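Local coordinates for protein 7,8-dihydro-6-hydroxymethylpterin pyrophosphokinase-dihydropteroate synthase (Plasmodium falciparum, PDB 6JWS) that probably catalyses two consecutive steps of folate biosynthesis, pyrophosphorylation of 6-hydroxymethyl-7,8-dihydropterin by ATP and condensation of the product with 4-aminobenzoate, at residues D210-M221 and E314-T323. The protein carries 1 engineered substitution. Numbering follows the deposited sequence.
Sequences DILFFNDFTIFM and EFLSIPHVYT. With MG (magnesium ion), chain K; ATP (adenosine-5'-triphosphate), chain J.
Ile219 and Ile318 face each other in a two-stranded antiparallel ribbon, joined by two backbone bonds, a nearly straight one from Ile219 N to Ile318 O at 2.7 Å and its return from Ile318 N to Ile219 O; two residues along, Met221 and Leu316 form the next hydrogen-bonded pair. Ile318 suits its central place because its two branches part: CD1 lies 3.6 Å from Ile211 CG2, while CG2 turns to the backbone of Phe214. On the other face, Phe220 CD2 lies 3.3 Å from Ser317 OG, the small serine letting the ring, swung over the partner strand by its chi1 of -157°, come in close. Phe220 and Phe315 lie near parallel but slid apart, centroids 5.4 Å away, and a flat face of Phe315 receives ATP C8. Both segments read the adenine through backbone atoms: Ile211 N donates to ATP N1, Ser317 N to ATP N7, and ATP N6 is shared by Ile211 O and Ser317 O. The carboxylate of Asp210 suits magnesium, bound by OD1 at 2.3 Å; Asp208 is the other protein ligand, and ATP O3G, ATP O1A and a water also bind. His320 sets its nitrogen-bearing ring edge against ATP O1G. Proline readily takes a cis peptide, and Pro319 CG packs 3.6 Å from Phe213 CE1. Strand 208-214 borders the kinase sheet beside strand 16-24; helix 177-190 packs on Ile211 and Phe214, helix 129-148 on Ser317 and Phe220.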
loop_
_atom_site.group_PDB
_atom_site.type_symbol
_atom_site.label_atom_id
_atom_site.label_comp_id
_atom_site.label_asym_id
_atom_site.label_seq_id
_atom_site.Cartn_x
_atom_site.Cartn_y
_atom_site.Cartn_z
ATOM N N ASP B 210 -0.865 -18.275 -38.185
ATOM C CA ASP B 210 -0.338 -19.630 -38.154
ATOM C C ASP B 210 -1.458 -20.570 -37.763
ATOM O O ASP B 210 -2.381 -20.146 -37.083
ATOM C CB ASP B 210 0.772 -19.777 -37.114
ATOM C CG ASP B 210 2.006 -18.985 -37.489
ATOM O OD1 ASP B 210 2.297 -18.920 -38.694
ATOM O OD2 ASP B 210 2.659 -18.429 -36.580
ATOM N N ILE B 211 -1.371 -21.833 -38.198
ATOM C CA ILE B 211 -2.318 -22.820 -37.717
ATOM C C ILE B 211 -1.610 -23.623 -36.641
ATOM O O ILE B 211 -0.573 -24.204 -36.915
ATOM C CB ILE B 211 -2.834 -23.735 -38.840
ATOM C CG1 ILE B 211 -3.340 -22.937 -40.046
ATOM C CG2 ILE B 211 -3.886 -24.695 -38.296
ATOM C CD1 ILE B 211 -3.850 -23.817 -41.172
ATOM N N LEU B 212 -2.150 -23.617 -35.422
ATOM C CA LEU B 212 -1.475 -24.298 -34.334
ATOM C C LEU B 212 -2.004 -25.723 -34.247
ATOM O O LEU B 212 -1.254 -26.662 -34.038
ATOM C CB LEU B 212 -1.698 -23.530 -33.025
ATOM C CG LEU B 212 -1.166 -22.093 -32.987
ATOM C CD1 LEU B 212 -1.662 -21.364 -31.736
ATOM C CD2 LEU B 212 0.360 -22.052 -33.069
ATOM N N PHE B 213 -3.318 -25.875 -34.360
ATOM C CA PHE B 213 -3.907 -27.192 -34.269
ATOM C C PHE B 213 -5.023 -27.278 -35.295
ATOM O O PHE B 213 -5.595 -26.265 -35.686
ATOM C CB PHE B 213 -4.486 -27.443 -32.877
ATOM C CG PHE B 213 -3.482 -27.536 -31.756
ATOM C CD1 PHE B 213 -2.635 -28.631 -31.647
ATOM C CD2 PHE B 213 -3.404 -26.536 -30.789
ATOM C CE1 PHE B 213 -1.723 -28.722 -30.598
ATOM C CE2 PHE B 213 -2.496 -26.631 -29.743
ATOM C CZ PHE B 213 -1.654 -27.722 -29.648
ATOM N N PHE B 214 -5.318 -28.505 -35.713
ATOM C CA PHE B 214 -6.439 -28.774 -36.600
ATOM C C PHE B 214 -6.947 -30.169 -36.257
ATOM O O PHE B 214 -6.295 -31.170 -36.555
ATOM C CB PHE B 214 -6.006 -28.640 -38.063
ATOM C CG PHE B 214 -7.142 -28.530 -39.049
ATOM C CD1 PHE B 214 -8.032 -29.577 -39.234
ATOM C CD2 PHE B 214 -7.305 -27.382 -39.806
ATOM C CE1 PHE B 214 -9.078 -29.463 -40.137
ATOM C CE2 PHE B 214 -8.347 -27.276 -40.713
ATOM C CZ PHE B 214 -9.226 -28.320 -40.880
ATOM N N ASN B 215 -8.091 -30.213 -35.581
ATOM C CA ASN B 215 -8.558 -31.456 -35.005
ATOM C C ASN B 215 -7.393 -32.079 -34.241
ATOM O O ASN B 215 -6.547 -31.349 -33.709
ATOM C CB ASN B 215 -9.245 -32.331 -36.058
ATOM C CG ASN B 215 -10.490 -31.668 -36.618
ATOM O OD1 ASN B 215 -11.097 -30.812 -35.964
ATOM N ND2 ASN B 215 -10.869 -32.033 -37.835
ATOM N N ASP B 216 -7.356 -33.419 -34.220
ATOM C CA ASP B 216 -6.323 -34.164 -33.519
ATOM C C ASP B 216 -5.237 -34.620 -34.497
ATOM O O ASP B 216 -4.494 -35.547 -34.196
ATOM C CB ASP B 216 -6.935 -35.366 -32.802
ATOM C CG ASP B 216 -7.600 -36.339 -33.766
ATOM O OD1 ASP B 216 -7.667 -36.026 -34.978
ATOM O OD2 ASP B 216 -8.033 -37.408 -33.306
ATOM N N PHE B 217 -5.139 -33.961 -35.657
ATOM C CA PHE B 217 -4.240 -34.407 -36.715
ATOM C C PHE B 217 -2.779 -34.177 -36.327
ATOM O O PHE B 217 -2.443 -33.194 -35.660
ATOM C CB PHE B 217 -4.502 -33.669 -38.035
ATOM C CG PHE B 217 -5.873 -33.842 -38.646
ATOM C CD1 PHE B 217 -6.748 -34.817 -38.193
ATOM C CD2 PHE B 217 -6.273 -33.041 -39.704
ATOM C CE1 PHE B 217 -8.014 -34.953 -38.743
ATOM C CE2 PHE B 217 -7.539 -33.180 -40.260
ATOM C CZ PHE B 217 -8.404 -34.137 -39.779
ATOM N N THR B 218 -1.918 -35.083 -36.802
ATOM C CA THR B 218 -0.474 -34.934 -36.741
ATOM C C THR B 218 0.065 -35.019 -38.167
ATOM O O THR B 218 0.091 -36.099 -38.754
ATOM C CB THR B 218 0.145 -36.056 -35.900
ATOM O OG1 THR B 218 -0.534 -36.178 -34.652
ATOM C CG2 THR B 218 1.629 -35.867 -35.668
ATOM N N ILE B 219 0.506 -33.878 -38.703
ATOM C CA ILE B 219 0.880 -33.754 -40.103
ATOM C C ILE B 219 2.236 -33.059 -40.201
ATOM O O ILE B 219 2.491 -32.104 -39.470
ATOM C CB ILE B 219 -0.205 -32.956 -40.857
ATOM C CG1 ILE B 219 -1.472 -33.791 -41.047
ATOM C CG2 ILE B 219 0.320 -32.389 -42.170
ATOM C CD1 ILE B 219 -2.735 -32.972 -41.092
ATOM N N PHE B 220 3.096 -33.555 -41.111
ATOM C CA PHE B 220 4.268 -32.828 -41.576
ATOM C C PHE B 220 4.473 -33.125 -43.060
ATOM O O PHE B 220 4.826 -34.243 -43.424
ATOM C CB PHE B 220 5.514 -33.136 -40.729
ATOM C CG PHE B 220 6.585 -32.069 -40.784
ATOM C CD1 PHE B 220 7.477 -31.999 -41.845
ATOM C CD2 PHE B 220 6.687 -31.107 -39.783
ATOM C CE1 PHE B 220 8.444 -31.000 -41.900
ATOM C CE2 PHE B 220 7.649 -30.109 -39.837
ATOM C CZ PHE B 220 8.532 -30.056 -40.896
ATOM N N MET B 221 4.242 -32.114 -43.906
ATOM C CA MET B 221 4.328 -32.272 -45.349
ATOM C C MET B 221 5.506 -31.445 -45.849
ATOM O O MET B 221 5.456 -30.218 -45.788
ATOM C CB MET B 221 3.037 -31.800 -46.029
ATOM C CG MET B 221 1.892 -32.796 -45.916
ATOM S SD MET B 221 0.327 -32.236 -46.678
ATOM C CE MET B 221 0.866 -31.782 -48.328
ATOM N N GLU B 314 5.685 -23.559 -48.172
ATOM C CA GLU B 314 6.799 -24.456 -48.424
ATOM C C GLU B 314 6.518 -25.813 -47.788
ATOM O O GLU B 314 6.944 -26.834 -48.315
ATOM C CB GLU B 314 8.105 -23.848 -47.904
ATOM C CG GLU B 314 8.447 -22.509 -48.543
ATOM C CD GLU B 314 9.929 -22.216 -48.716
ATOM O OE1 GLU B 314 10.714 -22.593 -47.821
ATOM O OE2 GLU B 314 10.297 -21.619 -49.752
ATOM N N PHE B 315 5.821 -25.811 -46.645
ATOM C CA PHE B 315 5.499 -27.044 -45.941
ATOM C C PHE B 315 4.316 -26.796 -45.007
ATOM O O PHE B 315 3.925 -25.653 -44.798
ATOM C CB PHE B 315 6.732 -27.608 -45.221
ATOM C CG PHE B 315 7.196 -26.827 -44.017
ATOM C CD1 PHE B 315 7.941 -25.666 -44.160
ATOM C CD2 PHE B 315 6.879 -27.250 -42.731
ATOM C CE1 PHE B 315 8.363 -24.950 -43.047
ATOM C CE2 PHE B 315 7.302 -26.533 -41.618
ATOM C CZ PHE B 315 8.044 -25.384 -41.776
ATOM N N LEU B 316 3.741 -27.882 -44.479
ATOM C CA LEU B 316 2.682 -27.784 -43.495
ATOM C C LEU B 316 3.032 -28.614 -42.264
ATOM O O LEU B 316 3.205 -29.826 -42.360
ATOM C CB LEU B 316 1.356 -28.259 -44.100
ATOM C CG LEU B 316 0.145 -28.093 -43.179
ATOM C CD1 LEU B 316 -0.127 -26.618 -42.902
ATOM C CD2 LEU B 316 -1.090 -28.772 -43.757
ATOM N N SER B 317 3.068 -27.954 -41.100
ATOM C CA SER B 317 3.275 -28.657 -39.843
ATOM C C SER B 317 2.058 -28.476 -38.938
ATOM O O SER B 317 1.742 -27.358 -38.533
ATOM C CB SER B 317 4.547 -28.196 -39.164
ATOM O OG SER B 317 4.808 -29.001 -38.017
ATOM N N ILE B 318 1.382 -29.581 -38.626
ATOM C CA ILE B 318 0.335 -29.571 -37.621
ATOM C C ILE B 318 0.653 -30.641 -36.588
ATOM O O ILE B 318 0.745 -31.812 -36.934
ATOM C CB ILE B 318 -1.069 -29.794 -38.222
ATOM C CG1 ILE B 318 -1.374 -28.872 -39.406
ATOM C CG2 ILE B 318 -2.134 -29.718 -37.130
ATOM C CD1 ILE B 318 -1.819 -27.489 -39.034
ATOM N N PRO B 319 0.756 -30.307 -35.281
ATOM C CA PRO B 319 0.713 -28.926 -34.801
ATOM C C PRO B 319 1.846 -28.060 -35.341
ATOM O O PRO B 319 2.859 -28.566 -35.812
ATOM C CB PRO B 319 0.887 -29.102 -33.288
ATOM C CG PRO B 319 0.306 -30.458 -33.011
ATOM C CD PRO B 319 0.790 -31.285 -34.181
ATOM N N HIS B 320 1.662 -26.741 -35.277
ATOM C CA HIS B 320 2.719 -25.825 -35.667
ATOM C C HIS B 320 4.022 -26.229 -34.970
ATOM O O HIS B 320 4.014 -26.749 -33.853
ATOM C CB HIS B 320 2.280 -24.381 -35.416
ATOM C CG HIS B 320 3.218 -23.349 -35.933
ATOM N ND1 HIS B 320 4.328 -22.937 -35.220
ATOM C CD2 HIS B 320 3.209 -22.623 -37.071
ATOM C CE1 HIS B 320 4.962 -21.994 -35.896
ATOM N NE2 HIS B 320 4.300 -21.785 -37.030
ATOM N N VAL B 321 5.135 -26.001 -35.672
ATOM C CA VAL B 321 6.472 -26.392 -35.235
ATOM C C VAL B 321 6.750 -25.775 -33.863
ATOM O O VAL B 321 7.407 -26.382 -33.023
ATOM C CB VAL B 321 7.528 -25.960 -36.283
ATOM C CG1 VAL B 321 8.954 -26.050 -35.770
ATOM C CG2 VAL B 321 7.399 -26.734 -37.585
ATOM N N TYR B 322 6.208 -24.579 -33.622
ATOM C CA TYR B 322 6.675 -23.788 -32.497
ATOM C C TYR B 322 5.765 -23.898 -31.273
ATOM O O TYR B 322 6.070 -23.314 -30.242
ATOM C CB TYR B 322 7.013 -22.369 -32.961
ATOM C CG TYR B 322 8.379 -22.261 -33.599
ATOM C CD1 TYR B 322 9.502 -22.005 -32.827
ATOM C CD2 TYR B 322 8.556 -22.436 -34.966
ATOM C CE1 TYR B 322 10.763 -21.909 -33.396
ATOM C CE2 TYR B 322 9.815 -22.357 -35.552
ATOM C CZ TYR B 322 10.921 -22.087 -34.761
ATOM O OH TYR B 322 12.166 -21.982 -35.299
ATOM N N THR B 323 4.710 -24.715 -31.359
ATOM C CA THR B 323 3.640 -24.748 -30.368
ATOM C C THR B 323 4.161 -24.841 -28.932
ATOM O O THR B 323 3.627 -24.200 -28.035
ATOM C CB THR B 323 2.647 -25.868 -30.682
ATOM O OG1 THR B 323 2.275 -25.679 -32.046
ATOM C CG2 THR B 323 1.413 -25.828 -29.807
HETATM MG MG MG K . 4.207 -17.822 -39.367
HETATM P PG ATP J . 5.996 -20.387 -39.377
HETATM O O1G ATP J . 6.408 -19.823 -38.030
HETATM O O2G ATP J . 6.378 -21.848 -39.546
HETATM O O3G ATP J . 4.530 -20.136 -39.668
HETATM P PB ATP J . 7.709 -18.203 -40.528
HETATM O O1B ATP J . 8.686 -18.284 -41.649
HETATM O O2B ATP J . 8.187 -17.827 -39.160
HETATM O O3B ATP J . 6.877 -19.576 -40.482
HETATM P PA ATP J . 5.383 -17.232 -42.020
HETATM O O1A ATP J . 4.103 -17.551 -41.310
HETATM O O2A ATP J . 5.434 -16.001 -42.866
HETATM O O3A ATP J . 6.563 -17.168 -40.938
HETATM O "O5'" ATP J . 5.843 -18.495 -42.897
HETATM C "C5'" ATP J . 5.037 -19.701 -42.840
HETATM C "C4'" ATP J . 5.760 -20.820 -43.542
HETATM O "O4'" ATP J . 5.736 -22.019 -42.723
HETATM C "C3'" ATP J . 5.160 -21.229 -44.892
HETATM O "O3'" ATP J . 6.216 -21.605 -45.768
HETATM C "C2'" ATP J . 4.209 -22.362 -44.493
HETATM O "O2'" ATP J . 3.976 -23.333 -45.487
HETATM C "C1'" ATP J . 4.978 -23.028 -43.359
HETATM N N9 ATP J . 4.105 -23.677 -42.380
HETATM C C8 ATP J . 4.218 -24.969 -41.936
HETATM N N7 ATP J . 3.297 -25.282 -41.054
HETATM C C5 ATP J . 2.558 -24.117 -40.893
HETATM C C6 ATP J . 1.455 -23.804 -40.077
HETATM N N6 ATP J . 0.889 -24.680 -39.255
HETATM N N1 ATP J . 0.949 -22.547 -40.159
HETATM C C2 ATP J . 1.526 -21.674 -40.999
HETATM N N3 ATP J . 2.569 -21.861 -41.808
HETATM C C4 ATP J . 3.044 -23.119 -41.709
HETATM O O HOH W 1 5.102 -17.713 -37.265
#